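Mnemiopsin 1 (Mnemiopsis leidyi, PDB 5VP3) probably emits light when calcium binds its EF-hands, as expected of a calcium-regulated photoprotein of a ctenophore. Local coordinates at residues Glu9-Leu14 and Trp101-Arg106; Val17-Lys22 and Phe108-Arg113; Glu114-Gly119 and Leu185-Trp190. One frame throughout, in Å; residues are numbered along the deposited sequence.

In the fold
From the N terminus the chain forms helix 9-16, stops in a Schellman turn at Gly-18 and runs on as the loop 17-22. Contact 1 brings helix 9-16 to the start of helix 101-117 across 86 intervening residues, and contact 2 brings the loop to the middle of the same helix, so the two cross along the chain. Between their halves lies the first EF-hand, with a cadmium ion held by Asp-44, Asp-46, Asp-48, Lys-50 and Glu-55. Contact 3 opens only after both have closed, joining the end of helix 101-117 to helix 179-190 of the C-terminal EF-hand pair. One long helix therefore meets the N-terminal segment and the C-terminal helix in turn.

Contact 1 of 3, residues Glu9-Leu14 and Trp101-Arg106; sequences ESYRYL and WVEANR
A single hydrogen bond joins the side chains of Tyr-11 and Glu-103: the phenol OH of Tyr-11 donates to OE2 of Glu-103 at 2.8 Å. It uses the anti lone pair of that oxygen, and the carboxylate stands at the edge of the ring with the two planes 89° apart. Glu-103 gets there as a fully extended chain, its CG anti to the backbone N (chi1 -178°). With no other bond between these helical turns, a phenylalanine in place of Tyr-11 would probably leave this carboxylate oxygen without its donor here.

Within each helix, side chains make their own bonds. Arg-12 NH1 forms a salt bridge with Glu-9 OE2 at 2.8 Å, one turn back and in the guanidinium plane. On the other helix Asn-105 ND2 donates from above the carbonyl plane to the backbone O of Trp-101, an oxygen that also takes the helical bond from Asn-105 N.

Nonpolar packing comes from nearby: the Tyr-11 side chain touches Val-107 of helix 101-117, Trp-21 and Leu-3. Helix 9-16 thus lies against helix 101-117, whose Val-102 packs on helix 30-43 and whose Trp-101 and Ala-104 touch strand 96-97.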
loop_
_atom_site.group_PDB
_atom_site.type_symbol
_atom_site.label_atom_id
_atom_site.label_comp_id
_atom_site.label_asym_id
_atom_site.label_seq_id
_atom_site.Cartn_x
_atom_site.Cartn_y
_atom_site.Cartn_z
ATOM N N GLU A 9 -12.789 0.477 8.543
ATOM C CA GLU A 9 -13.467 0.596 7.266
ATOM C C GLU A 9 -13.590 -0.701 6.513
ATOM O O GLU A 9 -14.496 -0.859 5.817
ATOM C CB GLU A 9 -12.820 1.627 6.341
ATOM C CG GLU A 9 -13.294 3.051 6.442
ATOM C CD GLU A 9 -14.752 3.211 6.256
ATOM O OE1 GLU A 9 -15.271 3.034 5.171
ATOM O OE2 GLU A 9 -15.356 3.489 7.241
ATOM N N SER A 10 -12.657 -1.611 6.640
ATOM C CA SER A 10 -12.765 -2.859 5.890
ATOM C C SER A 10 -13.827 -3.779 6.498
ATOM O O SER A 10 -14.591 -4.418 5.762
ATOM C CB SER A 10 -11.406 -3.563 5.816
ATOM O OG SER A 10 -10.552 -2.951 4.836
ATOM N N TYR A 11 -13.881 -3.885 7.835
ATOM C CA TYR A 11 -15.010 -4.567 8.475
ATOM C C TYR A 11 -16.322 -3.879 8.126
ATOM O O TYR A 11 -17.292 -4.532 7.721
ATOM C CB TYR A 11 -14.826 -4.631 10.002
ATOM C CG TYR A 11 -13.986 -5.806 10.424
ATOM C CD1 TYR A 11 -14.409 -7.114 10.190
ATOM C CD2 TYR A 11 -12.759 -5.618 11.031
ATOM C CE1 TYR A 11 -13.614 -8.202 10.556
ATOM C CE2 TYR A 11 -11.976 -6.686 11.399
ATOM C CZ TYR A 11 -12.408 -7.969 11.173
ATOM O OH TYR A 11 -11.584 -8.991 11.566
ATOM N N ARG A 12 -16.364 -2.546 8.237
ATOM C CA ARG A 12 -17.573 -1.835 7.825
ATOM C C ARG A 12 -18.022 -2.287 6.434
ATOM O O ARG A 12 -19.193 -2.607 6.209
ATOM C CB ARG A 12 -17.315 -0.334 7.856
ATOM C CG ARG A 12 -18.533 0.536 7.562
ATOM C CD ARG A 12 -18.052 1.959 7.258
ATOM N NE ARG A 12 -19.135 2.829 6.821
ATOM C CZ ARG A 12 -18.968 4.049 6.306
ATOM N NH1 ARG A 12 -17.747 4.575 6.148
ATOM N NH2 ARG A 12 -20.033 4.748 5.926
ATOM N N TYR A 13 -17.091 -2.355 5.490
ATOM C CA TYR A 13 -17.489 -2.648 4.122
ATOM C C TYR A 13 -17.988 -4.082 3.988
ATOM O O TYR A 13 -19.003 -4.338 3.335
ATOM C CB TYR A 13 -16.316 -2.395 3.182
ATOM C CG TYR A 13 -16.546 -2.988 1.852
ATOM C CD1 TYR A 13 -17.509 -2.467 1.005
ATOM C CD2 TYR A 13 -15.832 -4.087 1.440
ATOM C CE1 TYR A 13 -17.738 -3.020 -0.226
ATOM C CE2 TYR A 13 -16.050 -4.655 0.204
ATOM C CZ TYR A 13 -17.006 -4.113 -0.623
ATOM O OH TYR A 13 -17.225 -4.662 -1.861
ATOM N N LEU A 14 -17.273 -5.036 4.573
ATOM C CA LEU A 14 -17.666 -6.423 4.432
ATOM C C LEU A 14 -19.055 -6.629 5.003
ATOM O O LEU A 14 -19.921 -7.234 4.357
ATOM C CB LEU A 14 -16.659 -7.324 5.129
ATOM C CG LEU A 14 -15.275 -7.312 4.467
ATOM C CD1 LEU A 14 -14.323 -8.049 5.350
ATOM C CD2 LEU A 14 -15.329 -7.943 3.040
ATOM N N TRP A 101 -2.497 -4.673 13.906
ATOM C CA TRP A 101 -2.004 -4.398 12.556
ATOM C C TRP A 101 -2.167 -5.599 11.650
ATOM O O TRP A 101 -2.615 -5.458 10.509
ATOM C CB TRP A 101 -0.553 -3.973 12.610
ATOM C CG TRP A 101 0.156 -3.773 11.260
ATOM C CD1 TRP A 101 1.253 -4.435 10.837
ATOM C CD2 TRP A 101 -0.144 -2.810 10.237
ATOM N NE1 TRP A 101 1.661 -3.966 9.615
ATOM C CE2 TRP A 101 0.822 -2.964 9.225
ATOM C CE3 TRP A 101 -1.133 -1.841 10.074
ATOM C CZ2 TRP A 101 0.828 -2.187 8.068
ATOM C CZ3 TRP A 101 -1.131 -1.078 8.909
ATOM C CH2 TRP A 101 -0.148 -1.250 7.927
ATOM N N VAL A 102 -1.768 -6.788 12.116
ATOM C CA VAL A 102 -1.884 -7.990 11.277
ATOM C C VAL A 102 -3.325 -8.192 10.871
ATOM O O VAL A 102 -3.641 -8.440 9.696
ATOM C CB VAL A 102 -1.348 -9.234 12.016
ATOM C CG1 VAL A 102 -1.534 -10.488 11.169
ATOM C CG2 VAL A 102 0.128 -9.059 12.396
ATOM N N GLU A 103 -4.224 -8.078 11.843
ATOM C CA GLU A 103 -5.635 -8.287 11.574
ATOM C C GLU A 103 -6.161 -7.241 10.604
ATOM O O GLU A 103 -6.932 -7.566 9.688
ATOM C CB GLU A 103 -6.426 -8.221 12.881
ATOM C CG GLU A 103 -7.900 -8.483 12.650
ATOM C CD GLU A 103 -8.734 -8.515 13.924
ATOM O OE1 GLU A 103 -8.187 -8.309 15.035
ATOM O OE2 GLU A 103 -9.954 -8.719 13.781
ATOM N N ALA A 104 -5.764 -5.980 10.797
ATOM C CA ALA A 104 -6.190 -4.919 9.882
ATOM C C ALA A 104 -5.768 -5.247 8.455
ATOM O O ALA A 104 -6.550 -5.076 7.512
ATOM C CB ALA A 104 -5.601 -3.577 10.322
ATOM N N ASN A 105 -4.554 -5.798 8.284
ATOM C CA ASN A 105 -4.088 -6.164 6.953
ATOM C C ASN A 105 -4.883 -7.302 6.364
ATOM O O ASN A 105 -5.172 -7.295 5.168
ATOM C CB ASN A 105 -2.621 -6.524 6.993
ATOM C CG ASN A 105 -1.759 -5.323 6.775
ATOM O OD1 ASN A 105 -1.471 -4.946 5.639
ATOM N ND2 ASN A 105 -1.348 -4.697 7.855
ATOM N N ARG A 106 -5.260 -8.283 7.172
ATOM C CA ARG A 106 -5.952 -9.432 6.618
ATOM C C ARG A 106 -7.415 -9.113 6.315
ATOM O O ARG A 106 -7.962 -9.657 5.369
ATOM C CB ARG A 106 -5.823 -10.627 7.572
ATOM C CG ARG A 106 -4.409 -11.221 7.598
ATOM C CD ARG A 106 -4.105 -12.026 6.345
ATOM N NE ARG A 106 -3.433 -11.250 5.305
ATOM C CZ ARG A 106 -3.446 -11.563 4.002
ATOM N NH1 ARG A 106 -2.793 -10.802 3.141
ATOM N NH2 ARG A 106 -4.118 -12.620 3.546
#

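Contact 2 of 3, residues Val17-Lys22 and Phe108-Arg113; sequences VGNTWK and FAEAER
The indole of Trp-21 lies with one face on the aliphatic part of Glu-110, whose CG makes a CH-pi contact 3.9 Å from the centroid of the five-membered ring. CB of the same glutamate lies over that face too, above the middle of the five-membered ring, while its CG is shifted toward CG and CD1 of Trp-21. The carboxylate continues almost parallel to the indole, the two planes 10° apart. The guanidinium of Arg-113 has Ala-109 O and Glu-110 N over one face and Glu-110 OE1 at its edge.

An Asx turn shapes the loop that carries Trp-21. OD1 of Asn-19 accepts from the backbone N of Trp-21, two residues on, at 2.9 Å, just after the Schellman motif at Gly-18 that ends helix 9-16. With its carbonyl oxygen used inside the loop, the amide turns its nitrogen to the helix: Asn-19 ND2 donates to Glu-110 OE2 at 2.9 Å, on the anti lone pair and close to the amide plane. That nitrogen also bonds to Glu-114 OE1, one turn further along, so a single amide joins the loop to two acidic side chains of helix 101-117.

Glu-110 divides its work between its oxygens. CG is anti to the backbone N (chi1 178°) and the chain then bends at chi2 (67°), which lays CG on the indole and carries OE2 to the asparagine. OE1, beside Trp-21 CD1, takes the bonds of Arg-113, which grips it side-on with two nitrogens. This pairing probably stabilises the carboxylate's negative charge. The tighter of the two bonds runs from Arg-113 NH2 to Glu-110 OE1, 2.7 Å long; the other, from Arg-113 NE, comes from above the carboxylate plane at 3.2 Å.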
loop_
_atom_site.group_PDB
_atom_site.type_symbol
_atom_site.label_atom_id
_atom_site.label_comp_id
_atom_site.label_asym_id
_atom_site.label_seq_id
_atom_site.Cartn_x
_atom_site.Cartn_y
_atom_site.Cartn_z
ATOM N N VAL A 17 -22.032 -5.604 2.870
ATOM C CA VAL A 17 -22.414 -6.473 1.754
ATOM C C VAL A 17 -22.650 -7.912 2.223
ATOM O O VAL A 17 -22.661 -8.843 1.407
ATOM C CB VAL A 17 -21.377 -6.414 0.610
ATOM C CG1 VAL A 17 -21.234 -5.009 0.090
ATOM C CG2 VAL A 17 -19.996 -6.900 1.048
ATOM N N GLY A 18 -22.786 -8.118 3.529
ATOM C CA GLY A 18 -23.120 -9.426 4.046
ATOM C C GLY A 18 -21.983 -10.410 4.060
ATOM O O GLY A 18 -22.233 -11.611 4.127
ATOM N N ASN A 19 -20.733 -9.952 4.013
ATOM C CA ASN A 19 -19.598 -10.865 3.992
ATOM C C ASN A 19 -19.297 -11.239 5.439
ATOM O O ASN A 19 -19.147 -10.355 6.284
ATOM C CB ASN A 19 -18.411 -10.214 3.279
ATOM C CG ASN A 19 -17.160 -11.046 3.333
ATOM O OD1 ASN A 19 -16.679 -11.354 4.397
ATOM N ND2 ASN A 19 -16.621 -11.402 2.172
ATOM N N THR A 20 -19.273 -12.541 5.742
ATOM C CA THR A 20 -19.187 -13.019 7.128
ATOM C C THR A 20 -17.754 -13.294 7.582
ATOM O O THR A 20 -17.553 -13.951 8.608
ATOM C CB THR A 20 -20.005 -14.315 7.297
ATOM O OG1 THR A 20 -19.541 -15.268 6.341
ATOM C CG2 THR A 20 -21.488 -14.080 7.073
ATOM N N TRP A 21 -16.761 -12.831 6.836
ATOM C CA TRP A 21 -15.384 -13.256 7.068
ATOM C C TRP A 21 -14.954 -12.956 8.495
ATOM O O TRP A 21 -15.273 -11.891 9.057
ATOM C CB TRP A 21 -14.454 -12.558 6.066
ATOM C CG TRP A 21 -13.007 -12.808 6.223
ATOM C CD1 TRP A 21 -12.253 -13.759 5.566
ATOM C CD2 TRP A 21 -12.109 -12.094 7.062
ATOM N NE1 TRP A 21 -10.944 -13.676 5.968
ATOM C CE2 TRP A 21 -10.828 -12.661 6.885
ATOM C CE3 TRP A 21 -12.259 -11.033 7.962
ATOM C CZ2 TRP A 21 -9.706 -12.188 7.562
ATOM C CZ3 TRP A 21 -11.148 -10.574 8.634
ATOM C CH2 TRP A 21 -9.892 -11.139 8.432
ATOM N N LYS A 22 -14.197 -13.906 9.067
ATOM C CA LYS A 22 -13.633 -13.806 10.406
ATOM C C LYS A 22 -12.134 -14.023 10.376
ATOM O O LYS A 22 -11.627 -14.933 9.717
ATOM C CB LYS A 22 -14.257 -14.860 11.375
ATOM C CG LYS A 22 -15.632 -14.504 11.905
ATOM C CD LYS A 22 -15.657 -13.040 12.401
ATOM C CE LYS A 22 -16.760 -12.779 13.416
ATOM N NZ LYS A 22 -18.062 -12.574 12.728
ATOM N N PHE A 108 -8.438 -6.186 5.309
ATOM C CA PHE A 108 -8.333 -5.411 4.079
ATOM C C PHE A 108 -8.205 -6.332 2.864
ATOM O O PHE A 108 -8.834 -6.092 1.821
ATOM C CB PHE A 108 -7.143 -4.453 4.163
ATOM C CG PHE A 108 -6.874 -3.732 2.876
ATOM C CD1 PHE A 108 -7.622 -2.625 2.529
ATOM C CD2 PHE A 108 -5.916 -4.188 1.993
ATOM C CE1 PHE A 108 -7.416 -1.975 1.344
ATOM C CE2 PHE A 108 -5.683 -3.517 0.793
ATOM C CZ PHE A 108 -6.432 -2.412 0.486
ATOM N N ALA A 109 -7.430 -7.416 2.990
ATOM C CA ALA A 109 -7.250 -8.321 1.857
ATOM C C ALA A 109 -8.569 -8.969 1.461
ATOM O O ALA A 109 -8.841 -9.151 0.266
ATOM C CB ALA A 109 -6.225 -9.406 2.182
ATOM N N GLU A 110 -9.361 -9.406 2.443
ATOM C CA GLU A 110 -10.679 -9.947 2.131
ATOM C C GLU A 110 -11.557 -8.901 1.455
ATOM O O GLU A 110 -12.285 -9.217 0.510
ATOM C CB GLU A 110 -11.349 -10.464 3.396
ATOM C CG GLU A 110 -12.748 -10.995 3.183
ATOM C CD GLU A 110 -12.835 -12.260 2.345
ATOM O OE1 GLU A 110 -11.831 -12.986 2.239
ATOM O OE2 GLU A 110 -13.935 -12.540 1.800
ATOM N N ALA A 111 -11.508 -7.649 1.928
ATOM C CA ALA A 111 -12.314 -6.596 1.315
ATOM C C ALA A 111 -11.902 -6.339 -0.138
ATOM O O ALA A 111 -12.756 -6.114 -0.994
ATOM C CB ALA A 111 -12.219 -5.323 2.150
ATOM N N GLU A 112 -10.601 -6.398 -0.451
ATOM C CA GLU A 112 -10.201 -6.312 -1.851
ATOM C C GLU A 112 -10.738 -7.495 -2.654
ATOM O O GLU A 112 -11.132 -7.333 -3.808
ATOM C CB GLU A 112 -8.667 -6.226 -1.981
ATOM C CG GLU A 112 -8.082 -4.881 -1.575
ATOM C CD GLU A 112 -8.166 -3.837 -2.661
ATOM O OE1 GLU A 112 -7.414 -3.898 -3.671
ATOM O OE2 GLU A 112 -8.989 -2.918 -2.497
ATOM N N ARG A 113 -10.715 -8.701 -2.091
ATOM C CA ARG A 113 -11.297 -9.839 -2.811
ATOM C C ARG A 113 -12.799 -9.652 -3.059
ATOM O O ARG A 113 -13.319 -10.038 -4.116
ATOM C CB ARG A 113 -11.040 -11.140 -2.040
ATOM C CG ARG A 113 -9.548 -11.605 -2.143
ATOM C CD ARG A 113 -9.319 -12.977 -1.512
ATOM N NE ARG A 113 -9.637 -13.019 -0.074
ATOM C CZ ARG A 113 -8.738 -12.953 0.916
ATOM N NH1 ARG A 113 -7.434 -12.833 0.667
ATOM N NH2 ARG A 113 -9.143 -13.017 2.177
#

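Contact 3 of 3, residues Glu114-Gly119 and Leu185-Trp190; sequences ERERRG and LFRKFW
Arg-187 reaches across to Glu-116 and meets it only with the end of its side chain. CB points toward the helix that carries Glu-116, and CG leaves it anti to the carbonyl carbon (chi1 -65°). The chain runs on through CD and bends at chi3, with none of CB, CG, CD or NE touching the glutamate. Contact starts at CZ, 3.9 Å from Glu-116 OE2. NH1 of Arg-187 is 4.0 Å from the same oxygen, and NH2 is nearest, at 3.4 Å.

The two flat groups are nearly parallel, 8° apart, yet the oxygen is displaced from the guanidinium plane, where no hydrogen is aimed, so attraction between opposite charges holds this surface salt bridge. It should fix direction less strictly than a hydrogen bond. Arg-187 NH1 also makes a weak hydrogen bond to Glu-192 OE2, and its side chain touches Ile-124 of helix 123-135.

Beyond Glu-116, helix 101-117 closes in a Schellman motif at Gly-119. The side chain of Arg-187 comes within about 4 Å (nearest atoms) of a bound cadmium ion. Arg-187 belongs to the last helix of the C-terminal EF-hand pair, which the bridge links to the end of helix 101-117.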
loop_
_atom_site.group_PDB
_atom_site.type_symbol
_atom_site.label_atom_id
_atom_site.label_comp_id
_atom_site.label_asym_id
_atom_site.label_seq_id
_atom_site.Cartn_x
_atom_site.Cartn_y
_atom_site.Cartn_z
ATOM N N GLU A 114 -13.512 -9.066 -2.094
ATOM C CA GLU A 114 -14.958 -8.844 -2.229
ATOM C C GLU A 114 -15.220 -7.822 -3.323
ATOM O O GLU A 114 -16.057 -8.027 -4.203
ATOM C CB GLU A 114 -15.507 -8.380 -0.870
ATOM C CG GLU A 114 -17.014 -8.179 -0.756
ATOM C CD GLU A 114 -17.802 -9.463 -0.997
ATOM O OE1 GLU A 114 -17.297 -10.542 -0.642
ATOM O OE2 GLU A 114 -18.918 -9.394 -1.547
ATOM N N ARG A 115 -14.447 -6.774 -3.319
ATOM C CA ARG A 115 -14.470 -5.800 -4.367
ATOM C C ARG A 115 -14.217 -6.404 -5.732
ATOM O O ARG A 115 -14.885 -6.091 -6.638
ATOM C CB ARG A 115 -13.470 -4.708 -4.110
ATOM C CG ARG A 115 -13.909 -3.579 -3.221
ATOM C CD ARG A 115 -12.770 -2.616 -2.932
ATOM N NE ARG A 115 -12.945 -2.170 -1.610
ATOM C CZ ARG A 115 -12.132 -2.360 -0.623
ATOM N NH1 ARG A 115 -10.986 -2.891 -0.771
ATOM N NH2 ARG A 115 -12.515 -1.940 0.521
ATOM N N GLU A 116 -13.240 -7.263 -5.851
ATOM C CA GLU A 116 -12.946 -7.887 -7.099
ATOM C C GLU A 116 -14.137 -8.646 -7.600
ATOM O O GLU A 116 -14.545 -8.488 -8.692
ATOM C CB GLU A 116 -11.799 -8.867 -7.006
ATOM C CG GLU A 116 -10.451 -8.277 -6.990
ATOM C CD GLU A 116 -9.399 -9.293 -6.697
ATOM O OE1 GLU A 116 -9.673 -10.255 -6.039
ATOM O OE2 GLU A 116 -8.304 -9.114 -7.111
ATOM N N ARG A 117 -14.671 -9.478 -6.752
ATOM C CA ARG A 117 -15.786 -10.288 -7.111
ATOM C C ARG A 117 -16.975 -9.438 -7.518
ATOM O O ARG A 117 -17.727 -9.813 -8.323
ATOM C CB ARG A 117 -16.108 -11.298 -6.017
ATOM C CG ARG A 117 -17.276 -10.994 -5.150
ATOM C CD ARG A 117 -17.747 -12.188 -4.384
ATOM N NE ARG A 117 -18.517 -13.067 -5.179
ATOM C CZ ARG A 117 -18.906 -14.251 -4.781
ATOM N NH1 ARG A 117 -18.589 -14.682 -3.602
ATOM N NH2 ARG A 117 -19.621 -15.003 -5.569
ATOM N N ARG A 118 -17.069 -8.252 -6.991
ATOM C CA ARG A 118 -18.172 -7.387 -7.272
ATOM C C ARG A 118 -17.906 -6.388 -8.350
ATOM O O ARG A 118 -18.729 -5.597 -8.625
ATOM C CB ARG A 118 -18.582 -6.670 -6.039
ATOM C CG ARG A 118 -19.339 -7.504 -5.085
ATOM C CD ARG A 118 -19.619 -6.783 -3.810
ATOM N NE ARG A 118 -20.342 -7.673 -2.957
ATOM C CZ ARG A 118 -21.653 -7.737 -2.908
ATOM N NH1 ARG A 118 -22.361 -6.930 -3.614
ATOM N NH2 ARG A 118 -22.248 -8.590 -2.133
ATOM N N GLY A 119 -16.754 -6.451 -8.973
ATOM C CA GLY A 119 -16.438 -5.525 -10.042
ATOM C C GLY A 119 -16.237 -4.109 -9.580
ATOM O O GLY A 119 -16.314 -3.183 -10.390
ATOM N N LEU A 185 3.250 -5.057 -9.123
ATOM C CA LEU A 185 4.311 -4.807 -8.145
ATOM C C LEU A 185 3.752 -4.319 -6.819
ATOM O O LEU A 185 4.194 -4.744 -5.743
ATOM C CB LEU A 185 5.253 -3.767 -8.728
ATOM C CG LEU A 185 6.595 -3.588 -8.070
ATOM C CD1 LEU A 185 7.535 -2.982 -9.108
ATOM C CD2 LEU A 185 6.507 -2.677 -6.836
ATOM N N PHE A 186 2.778 -3.413 -6.878
ATOM C CA PHE A 186 2.195 -2.841 -5.660
ATOM C C PHE A 186 1.340 -3.857 -4.914
ATOM O O PHE A 186 1.250 -3.814 -3.687
ATOM C CB PHE A 186 1.364 -1.595 -6.020
ATOM C CG PHE A 186 2.122 -0.275 -5.883
ATOM C CD1 PHE A 186 3.362 -0.081 -6.462
ATOM C CD2 PHE A 186 1.571 0.771 -5.213
ATOM C CE1 PHE A 186 4.028 1.136 -6.329
ATOM C CE2 PHE A 186 2.234 1.964 -5.086
ATOM C CZ PHE A 186 3.471 2.136 -5.650
ATOM N N ARG A 187 0.714 -4.765 -5.614
ATOM C CA ARG A 187 0.013 -5.827 -4.960
ATOM C C ARG A 187 0.955 -6.653 -4.104
ATOM O O ARG A 187 0.637 -6.977 -3.024
ATOM C CB ARG A 187 -0.750 -6.712 -5.919
ATOM C CG ARG A 187 -1.862 -6.043 -6.651
ATOM C CD ARG A 187 -2.768 -6.990 -7.390
ATOM N NE ARG A 187 -4.092 -6.599 -7.106
ATOM C CZ ARG A 187 -4.917 -7.282 -6.369
ATOM N NH1 ARG A 187 -4.586 -8.448 -5.918
ATOM N NH2 ARG A 187 -6.080 -6.763 -6.136
ATOM N N LYS A 188 2.126 -6.950 -4.606
ATOM C CA LYS A 188 3.119 -7.659 -3.804
ATOM C C LYS A 188 3.670 -6.773 -2.691
ATOM O O LYS A 188 3.759 -7.193 -1.532
ATOM C CB LYS A 188 4.272 -8.151 -4.690
ATOM C CG LYS A 188 3.870 -9.171 -5.756
ATOM C CD LYS A 188 3.343 -10.435 -5.151
ATOM C CE LYS A 188 2.965 -11.457 -6.223
ATOM N NZ LYS A 188 1.812 -12.303 -5.791
ATOM N N PHE A 189 4.074 -5.547 -3.031
ATOM C CA PHE A 189 4.761 -4.701 -2.061
ATOM C C PHE A 189 3.844 -4.384 -0.879
ATOM O O PHE A 189 4.297 -4.325 0.265
ATOM C CB PHE A 189 5.272 -3.423 -2.773
ATOM C CG PHE A 189 6.279 -2.584 -1.967
ATOM C CD1 PHE A 189 7.642 -2.916 -1.942
ATOM C CD2 PHE A 189 5.867 -1.433 -1.269
ATOM C CE1 PHE A 189 8.579 -2.133 -1.202
ATOM C CE2 PHE A 189 6.794 -0.649 -0.538
ATOM C CZ PHE A 189 8.150 -1.003 -0.515
ATOM N N TRP A 190 2.564 -4.213 -1.126
ATOM C CA TRP A 190 1.637 -3.729 -0.155
ATOM C C TRP A 190 0.578 -4.730 0.350
ATOM O O TRP A 190 -0.296 -4.346 1.066
ATOM C CB TRP A 190 0.903 -2.539 -0.726
ATOM C CG TRP A 190 1.676 -1.382 -1.177
ATOM C CD1 TRP A 190 1.894 -0.998 -2.432
ATOM C CD2 TRP A 190 2.257 -0.395 -0.362
ATOM N NE1 TRP A 190 2.609 0.131 -2.463
ATOM C CE2 TRP A 190 2.842 0.530 -1.189
ATOM C CE3 TRP A 190 2.348 -0.221 0.998
ATOM C CZ2 TRP A 190 3.512 1.607 -0.713
ATOM C CZ3 TRP A 190 2.992 0.834 1.461
ATOM C CH2 TRP A 190 3.574 1.747 0.616
#